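PDB 2BJF: choloylglycine hydrolase from Clostridium perfringens, which hydrolyses the amide bond of glycine- and taurine-conjugated bile salts, releasing the free bile acid and amino acid, and also acts as a bile acid acyltransferase. Local coordinates for residues L81-P84 with V85-Y89; N175-T178 with F179-V183. All blocks are in the same frame, centred on the assembly; numbering follows the deposited sequence. Where two conformers were deposited one is given.

Contact 1 (L81-P84 with V85-Y89); sequences LNFP and VYVSY. With TAU (2-aminoethanesulfonic acid), chain C; DXC ((3alpha,5beta,12alpha)-3,12-dihydroxycholan-24-oic acid), chain B.
From Phe83 to Val87 the backbone leaves its extended path and curls into an irregular loop, with Tyr86 at a positive phi of 82°, so that Val87 comes back beside the Phe83 ring. The nearest side-chain approach is Phe83 CD2 to Val87 CB, 3.6 Å, the two groups sliding past each other in opposite directions. Phe83 has CG anti to its backbone N (chi1 -166°), which brings one face of the ring to Val85 O, 3.8 Å above the plane and over its centre. Val87 CG1 closes on the backbone instead, 3.3 Å from Phe83 O. This is the loop that follows strand 77-82 in the larger antiparallel sheet of the Ntn-hydrolase fold, and residues at the end of that strand line the product sites. Asn82, modelled in two conformers, binds taurine: in one of them ND2 gives sulfonate O3 a weak 2.8 Å hydrogen bond. Pro84 CG adds an apolar side to that site, 3.6 Å from taurine O1. On the deoxycholate side, Asn82 CB lies 3.4 Å from its carboxylate O4. Phe83 also stacks on His143. Leu210 of the second subunit packs against Pro84, Val85 and Tyr86, and Gln212 N of the same subunit hydrogen-bonds the taurine.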
ATOM      1  N   LEU A  81      -0.410 -22.526 -16.062  1.00 12.16           N
ATOM      2  CA  LEU A  81      -0.210 -21.860 -14.773  1.00 12.72           C
ATOM      3  C   LEU A  81      -1.374 -22.189 -13.846  1.00 13.08           C
ATOM      4  O   LEU A  81      -2.493 -22.408 -14.312  1.00 12.90           O
ATOM      5  CB  LEU A  81      -0.101 -20.340 -14.967  1.00 12.64           C
ATOM      6  CG  LEU A  81       1.148 -19.736 -15.632  1.00 12.80           C
ATOM      7  CD1 LEU A  81       1.194 -19.983 -17.135  1.00 13.40           C
ATOM      8  CD2 LEU A  81       1.225 -18.244 -15.356  1.00 12.84           C
ATOM      9  N   ASN A  82      -1.108 -22.223 -12.540  0.50 13.43           N
ATOM     10  CA  ASN A  82      -2.134 -22.538 -11.542  0.50 13.84           C
ATOM     11  C   ASN A  82      -3.331 -21.590 -11.616  0.50 14.01           C
ATOM     12  O   ASN A  82      -3.171 -20.390 -11.842  0.50 13.97           O
ATOM     13  CB  ASN A  82      -1.535 -22.538 -10.130  0.50 13.98           C
ATOM     14  CG  ASN A  82      -2.487 -23.100  -9.083  0.50 14.46           C
ATOM     15  OD1 ASN A  82      -3.230 -24.052  -9.339  0.50 14.95           O
ATOM     16  ND2 ASN A  82      -2.461 -22.516  -7.892  0.50 15.30           N
ATOM     17  N   PHE A  83      -4.528 -22.144 -11.437  1.00 14.24           N
ATOM     18  CA  PHE A  83      -5.771 -21.383 -11.551  1.00 14.79           C
ATOM     19  C   PHE A  83      -6.797 -21.997 -10.593  1.00 15.40           C
ATOM     20  O   PHE A  83      -7.804 -22.552 -11.036  1.00 15.40           O
ATOM     21  CB  PHE A  83      -6.252 -21.437 -13.011  1.00 14.78           C
ATOM     22  CG  PHE A  83      -7.325 -20.437 -13.359  1.00 14.78           C
ATOM     23  CD1 PHE A  83      -7.167 -19.082 -13.078  1.00 15.13           C
ATOM     24  CD2 PHE A  83      -8.478 -20.852 -14.022  1.00 14.79           C
ATOM     25  CE1 PHE A  83      -8.160 -18.163 -13.417  1.00 15.02           C
ATOM     26  CE2 PHE A  83      -9.475 -19.940 -14.367  1.00 15.36           C
ATOM     27  CZ  PHE A  83      -9.314 -18.593 -14.064  1.00 15.11           C
ATOM     28  N   PRO A  84      -6.541 -21.894  -9.269  1.00 16.04           N
ATOM     29  CA  PRO A  84      -7.295 -22.646  -8.258  1.00 16.64           C
ATOM     30  C   PRO A  84      -8.713 -22.142  -8.022  1.00 17.20           C
ATOM     31  O   PRO A  84      -9.576 -22.913  -7.598  1.00 17.38           O
ATOM     32  CB  PRO A  84      -6.458 -22.464  -6.990  1.00 16.63           C
ATOM     33  CG  PRO A  84      -5.776 -21.164  -7.176  1.00 16.43           C
ATOM     34  CD  PRO A  84      -5.513 -21.034  -8.652  1.00 16.02           C
ATOM     35  N   VAL A  85      -8.945 -20.860  -8.280  1.00 17.73           N
ATOM     36  CA  VAL A  85     -10.262 -20.277  -8.073  1.00 18.41           C
ATOM     37  C   VAL A  85     -10.840 -19.825  -9.409  1.00 18.56           C
ATOM     38  O   VAL A  85     -10.111 -19.314 -10.267  1.00 18.88           O
ATOM     39  CB  VAL A  85     -10.234 -19.103  -7.061  1.00 18.38           C
ATOM     40  CG1 VAL A  85     -11.636 -18.819  -6.533  1.00 18.80           C
ATOM     41  CG2 VAL A  85      -9.295 -19.406  -5.892  1.00 18.84           C
ATOM     42  N   TYR A  86     -12.148 -20.034  -9.566  1.00 18.65           N
ATOM     43  CA  TYR A  86     -12.932 -19.640 -10.751  1.00 18.79           C
ATOM     44  C   TYR A  86     -12.848 -20.628 -11.921  1.00 18.82           C
ATOM     45  O   TYR A  86     -13.553 -20.473 -12.921  1.00 18.99           O
ATOM     46  CB  TYR A  86     -12.626 -18.195 -11.192  1.00 18.90           C
ATOM     47  CG  TYR A  86     -12.723 -17.185 -10.063  1.00 18.92           C
ATOM     48  CD1 TYR A  86     -13.960 -16.820  -9.529  1.00 19.05           C
ATOM     49  CD2 TYR A  86     -11.576 -16.603  -9.521  1.00 19.09           C
ATOM     50  CE1 TYR A  86     -14.051 -15.903  -8.486  1.00 19.24           C
ATOM     51  CE2 TYR A  86     -11.657 -15.688  -8.481  1.00 19.21           C
ATOM     52  CZ  TYR A  86     -12.894 -15.340  -7.970  1.00 19.02           C
ATOM     53  OH  TYR A  86     -12.971 -14.432  -6.940  1.00 19.08           O
ATOM     54  N   VAL A  87     -12.009 -21.652 -11.781  1.00 18.78           N
ATOM     55  CA  VAL A  87     -11.891 -22.707 -12.788  1.00 18.72           C
ATOM     56  C   VAL A  87     -13.058 -23.695 -12.688  1.00 18.64           C
ATOM     57  O   VAL A  87     -13.578 -23.945 -11.597  1.00 18.64           O
ATOM     58  CB  VAL A  87     -10.528 -23.453 -12.678  1.00 18.80           C
ATOM     59  CG1 VAL A  87     -10.489 -24.364 -11.447  1.00 18.92           C
ATOM     60  CG2 VAL A  87     -10.223 -24.235 -13.951  1.00 18.76           C
ATOM     61  N   SER A  88     -13.468 -24.240 -13.832  1.00 18.58           N
ATOM     62  CA  SER A  88     -14.499 -25.275 -13.877  1.00 18.53           C
ATOM     63  C   SER A  88     -14.336 -26.164 -15.106  1.00 18.48           C
ATOM     64  O   SER A  88     -14.496 -25.709 -16.239  1.00 18.59           O
ATOM     65  CB  SER A  88     -15.899 -24.655 -13.847  1.00 18.59           C
ATOM     66  OG  SER A  88     -16.907 -25.643 -13.976  1.00 18.91           O
ATOM     67  N   TYR A  89     -14.008 -27.431 -14.866  1.00 18.20           N
ATOM     68  CA  TYR A  89     -13.931 -28.426 -15.930  1.00 18.09           C
ATOM     69  C   TYR A  89     -15.195 -29.279 -15.930  1.00 17.96           C
ATOM     70  O   TYR A  89     -15.808 -29.485 -14.881  1.00 18.02           O
ATOM     71  CB  TYR A  89     -12.723 -29.345 -15.736  1.00 18.08           C
ATOM     72  CG  TYR A  89     -11.386 -28.662 -15.525  1.00 18.08           C
ATOM     73  CD1 TYR A  89     -10.860 -27.789 -16.477  1.00 17.97           C
ATOM     74  CD2 TYR A  89     -10.630 -28.927 -14.383  1.00 18.01           C
ATOM     75  CE1 TYR A  89      -9.623 -27.177 -16.284  1.00 18.09           C
ATOM     76  CE2 TYR A  89      -9.392 -28.325 -14.183  1.00 18.15           C
ATOM     77  CZ  TYR A  89      -8.896 -27.452 -15.135  1.00 18.11           C
ATOM     78  OH  TYR A  89      -7.671 -26.860 -14.934  1.00 18.64           O
TER
HETATM   79  C1  TAU C 331      -2.836 -21.029  -4.325  1.00 55.54           C
HETATM   80  C2  TAU C 331      -1.742 -21.246  -4.916  1.00 55.54           C
HETATM   81  N1  TAU C 331      -3.860 -21.068  -3.624  1.00 55.53           N
HETATM   82  S   TAU C 331      -1.242 -20.302  -6.066  1.00 55.58           S
HETATM   83  O1  TAU C 331      -2.387 -19.871  -6.905  1.00 55.61           O
HETATM   84  O2  TAU C 331      -0.574 -19.115  -5.490  1.00 55.40           O
HETATM   85  O3  TAU C 331      -0.280 -21.049  -6.909  1.00 55.63           O
HETATM   86  C1  DXC B 330      -1.399 -35.111 -10.064  1.00 29.17           C
HETATM   87  C2  DXC B 330      -1.934 -34.721 -11.442  1.00 29.02           C
HETATM   88  C3  DXC B 330      -1.074 -35.251 -12.603  1.00 28.91           C
HETATM   89  C4  DXC B 330       0.425 -34.928 -12.469  1.00 28.88           C
HETATM   90  C5  DXC B 330       0.908 -35.315 -11.070  1.00 29.00           C
HETATM   91  C6  DXC B 330       0.071 -34.725  -9.932  1.00 29.19           C
HETATM   92  C7  DXC B 330      -1.672 -34.771 -13.935  1.00 28.88           C
HETATM   93  C8  DXC B 330      -1.388 -33.301 -14.249  1.00 28.80           C
HETATM   94  C9  DXC B 330       0.071 -32.888 -14.046  1.00 28.65           C
HETATM   95  C10 DXC B 330       0.655 -33.414 -12.718  1.00 28.68           C
HETATM   96  C11 DXC B 330       0.208 -31.362 -14.014  1.00 28.53           C
HETATM   97  C12 DXC B 330       1.643 -30.849 -13.867  1.00 28.48           C
HETATM   98  C13 DXC B 330       2.264 -31.411 -12.579  1.00 28.49           C
HETATM   99  C14 DXC B 330       2.108 -32.939 -12.502  1.00 28.61           C
HETATM  100  C15 DXC B 330      -0.433 -30.526 -15.123  1.00 28.59           C
HETATM  101  C16 DXC B 330       0.277 -29.174 -14.987  1.00 28.57           C
HETATM  102  C17 DXC B 330       1.349 -29.340 -13.895  1.00 28.46           C
HETATM  103  C18 DXC B 330       1.229 -35.761 -13.466  1.00 28.92           C
HETATM  104  C19 DXC B 330       2.500 -28.319 -14.040  1.00 28.50           C
HETATM  105  O1  DXC B 330       1.694 -30.801 -11.411  1.00 28.44           O
HETATM  106  O2  DXC B 330      -2.157 -34.437  -9.052  1.00 29.63           O
HETATM  107  C20 DXC B 330       2.522 -31.259 -15.063  1.00 28.53           C
HETATM  108  C21 DXC B 330       2.006 -26.881 -13.831  1.00 28.53           C
HETATM  109  C22 DXC B 330       1.401 -26.652 -12.442  1.00 28.83           C
HETATM  110  C23 DXC B 330       1.435 -25.198 -12.027  1.00 28.94           C
HETATM  111  O3  DXC B 330       2.064 -24.370 -12.720  1.00 28.99           O
HETATM  112  O4  DXC B 330       0.823 -24.881 -10.985  1.00 29.34           O
HETATM  113  C24 DXC B 330       3.708 -28.579 -13.135  1.00 28.49           C

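Contact 2 (N175-T178 with F179-V183); sequences NSPT and FDWHV
Pro177 and Trp181 meet at the start of helix 179-186, where the proline ring lies over one face of the indole. Pro177 CG does the touching, 3.5 Å from Trp181 CD2, and makes a CH-pi contact over the face of the six-membered ring; the indole also stacks on Trp181 of the third subunit. The neighbouring ring atom, Pro177 CD, comes 3.4 Å from His182 NE2, the two side chains crossing at about a right angle. The peptide before Pro177 is cis, and the NE2 end of the His182 imidazole points into the backbone of 175-178. NE2 donates to Asn175 O at 3.0 Å; the bond is bent, with an N-H...O angle of 136°, and the carbonyl oxygen lies 30° out of the ring plane. CG of His182 is anti to its carbonyl carbon (chi1 -69°), which carries the ring back along the first turn to that oxygen. Thr178 O takes weak bonds from both Trp181 N and His182 N.

The other side is loose. Thr178 holds the N-cap position, yet its hydroxyl makes no capping bond: OG1 donates to Asp180 OD1 at 2.7 Å, approaching from above the carboxylate plane. Both side chains also hydrogen-bond glycerol, probably from the crystallisation liquor, and Asp180 is exposed. The first helical N-H, Phe179 N, is instead taken by Glu157.

The whole turn joins the loop after strand 172-173 to its helix. Trp181 and His182 pack on Ala226 of helix 225-243, His182 stacks on Phe229 there, and Phe179 touches both Phe229 of that helix and Val155 of strand 153-158.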
ATOM      1  N   ASN A 175      -1.975 -15.975 -11.786  1.00 10.26           N
ATOM      2  CA  ASN A 175      -2.939 -16.968 -11.336  1.00 10.81           C
ATOM      3  C   ASN A 175      -4.307 -16.312 -11.120  1.00 10.94           C
ATOM      4  O   ASN A 175      -4.622 -15.328 -11.792  1.00 11.07           O
ATOM      5  CB  ASN A 175      -2.407 -17.678 -10.085  1.00 10.94           C
ATOM      6  CG  ASN A 175      -0.972 -18.174 -10.259  1.00 11.42           C
ATOM      7  OD1 ASN A 175      -0.027 -17.572  -9.746  1.00 12.35           O
ATOM      8  ND2 ASN A 175      -0.806 -19.260 -11.005  1.00 11.73           N
ATOM      9  N   SER A 176      -5.119 -16.850 -10.210  1.00 11.15           N
ATOM     10  CA  SER A 176      -6.474 -16.331  -9.969  1.00 11.26           C
ATOM     11  C   SER A 176      -6.458 -14.907  -9.390  1.00 11.32           C
ATOM     12  O   SER A 176      -5.511 -14.544  -8.694  1.00 11.46           O
ATOM     13  CB  SER A 176      -7.256 -17.283  -9.062  1.00 11.38           C
ATOM     14  OG  SER A 176      -7.456 -18.532  -9.707  1.00 11.51           O
ATOM     15  N   PRO A 177      -7.504 -14.096  -9.668  1.00 11.30           N
ATOM     16  CA  PRO A 177      -8.749 -14.353 -10.407  1.00 11.22           C
ATOM     17  C   PRO A 177      -8.602 -14.413 -11.932  1.00 10.99           C
ATOM     18  O   PRO A 177      -7.492 -14.548 -12.453  1.00 10.96           O
ATOM     19  CB  PRO A 177      -9.650 -13.166 -10.016  1.00 11.43           C
ATOM     20  CG  PRO A 177      -8.895 -12.364  -9.028  1.00 11.54           C
ATOM     21  CD  PRO A 177      -7.461 -12.712  -9.168  1.00 11.38           C
ATOM     22  N   THR A 178      -9.733 -14.315 -12.631  1.00 10.80           N
ATOM     23  CA  THR A 178      -9.777 -14.408 -14.091  1.00 10.51           C
ATOM     24  C   THR A 178      -8.995 -13.278 -14.764  1.00 10.40           C
ATOM     25  O   THR A 178      -8.722 -12.242 -14.147  1.00 10.26           O
ATOM     26  CB  THR A 178     -11.229 -14.414 -14.613  1.00 10.57           C
ATOM     27  OG1 THR A 178     -11.884 -13.201 -14.220  1.00 10.38           O
ATOM     28  CG2 THR A 178     -11.998 -15.612 -14.062  1.00 10.56           C
ATOM     29  N   PHE A 179      -8.641 -13.485 -16.031  1.00 10.16           N
ATOM     30  CA  PHE A 179      -7.787 -12.546 -16.763  1.00 10.12           C
ATOM     31  C   PHE A 179      -8.393 -11.147 -16.868  1.00 10.14           C
ATOM     32  O   PHE A 179      -7.692 -10.147 -16.694  1.00  9.93           O
ATOM     33  CB  PHE A 179      -7.436 -13.096 -18.151  1.00 10.11           C
ATOM     34  CG  PHE A 179      -6.446 -12.249 -18.907  1.00 10.02           C
ATOM     35  CD1 PHE A 179      -5.123 -12.147 -18.479  1.00 10.37           C
ATOM     36  CD2 PHE A 179      -6.834 -11.556 -20.048  1.00 10.12           C
ATOM     37  CE1 PHE A 179      -4.207 -11.363 -19.175  1.00 10.12           C
ATOM     38  CE2 PHE A 179      -5.925 -10.774 -20.755  1.00 10.24           C
ATOM     39  CZ  PHE A 179      -4.610 -10.674 -20.315  1.00 10.22           C
ATOM     40  N   ASP A 180      -9.697 -11.084 -17.135  1.00 10.14           N
ATOM     41  CA  ASP A 180     -10.401  -9.806 -17.229  1.00 10.28           C
ATOM     42  C   ASP A 180     -10.376  -9.026 -15.915  1.00 10.17           C
ATOM     43  O   ASP A 180     -10.383  -7.792 -15.926  1.00 10.41           O
ATOM     44  CB  ASP A 180     -11.840 -10.000 -17.725  1.00 10.43           C
ATOM     45  CG  ASP A 180     -12.643 -10.945 -16.852  1.00 10.81           C
ATOM     46  OD1 ASP A 180     -12.223 -12.105 -16.679  1.00 11.19           O
ATOM     47  OD2 ASP A 180     -13.708 -10.530 -16.348  1.00 12.26           O
ATOM     48  N   TRP A 181     -10.336  -9.744 -14.791  1.00  9.94           N
ATOM     49  CA  TRP A 181     -10.222  -9.109 -13.475  1.00  9.76           C
ATOM     50  C   TRP A 181      -8.885  -8.381 -13.335  1.00  9.72           C
ATOM     51  O   TRP A 181      -8.842  -7.234 -12.885  1.00  9.57           O
ATOM     52  CB  TRP A 181     -10.406 -10.126 -12.336  1.00  9.67           C
ATOM     53  CG  TRP A 181     -10.463  -9.480 -10.976  1.00  9.37           C
ATOM     54  CD1 TRP A 181     -11.586  -9.165 -10.265  1.00  9.19           C
ATOM     55  CD2 TRP A 181      -9.350  -9.054 -10.175  1.00  9.19           C
ATOM     56  NE1 TRP A 181     -11.243  -8.567  -9.076  1.00  9.01           N
ATOM     57  CE2 TRP A 181      -9.877  -8.491  -8.992  1.00  9.21           C
ATOM     58  CE3 TRP A 181      -7.957  -9.101 -10.341  1.00  9.16           C
ATOM     59  CZ2 TRP A 181      -9.063  -7.972  -7.980  1.00  9.30           C
ATOM     60  CZ3 TRP A 181      -7.146  -8.586  -9.334  1.00  9.37           C
ATOM     61  CH2 TRP A 181      -7.703  -8.029  -8.168  1.00  9.25           C
ATOM     62  N   HIS A 182      -7.802  -9.054 -13.721  1.00  9.67           N
ATOM     63  CA  HIS A 182      -6.461  -8.475 -13.633  1.00  9.75           C
ATOM     64  C   HIS A 182      -6.311  -7.265 -14.551  1.00  9.87           C
ATOM     65  O   HIS A 182      -5.723  -6.256 -14.161  1.00  9.96           O
ATOM     66  CB  HIS A 182      -5.391  -9.521 -13.958  1.00  9.71           C
ATOM     67  CG  HIS A 182      -5.260 -10.596 -12.925  1.00  9.35           C
ATOM     68  ND1 HIS A 182      -4.599 -10.405 -11.731  1.00  9.78           N
ATOM     69  CD2 HIS A 182      -5.701 -11.876 -12.912  1.00  9.23           C
ATOM     70  CE1 HIS A 182      -4.639 -11.521 -11.026  1.00  9.57           C
ATOM     71  NE2 HIS A 182      -5.299 -12.430 -11.720  1.00  9.00           N
ATOM     72  N   VAL A 183      -6.853  -7.370 -15.764  1.00 10.06           N
ATOM     73  CA  VAL A 183      -6.807  -6.271 -16.731  1.00 10.37           C
ATOM     74  C   VAL A 183      -7.513  -5.024 -16.179  1.00 10.30           C
ATOM     75  O   VAL A 183      -7.011  -3.907 -16.326  1.00 10.54           O
ATOM     76  CB  VAL A 183      -7.393  -6.689 -18.107  1.00 10.42           C
ATOM     77  CG1 VAL A 183      -7.466  -5.501 -19.060  1.00 10.99           C
ATOM     78  CG2 VAL A 183      -6.551  -7.795 -18.724  1.00 10.71           C
TER

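The centres of contact 1 and contact 2 lie 11 Å apart, and the two loops are tied together by probable hydrogen bonds: Asn82 O to Asn175 ND2 and Val85 O to Ser176 OG, both 2.8 Å. They thereby connect the loop after strand 77-82 of one sheet with the loop after strand 172-173 of the other. Taurine touches both, through Asn82 and Pro84 of 81-84 and Asn175 of 175-178. Asn175 OD1 in turn accepts from the N terminus of Cys2, the inferred nucleophile, and from Arg228. The two bound products, taurine and deoxycholate, lie near each other, TAU O3 being 5.7 Å from DXC O4.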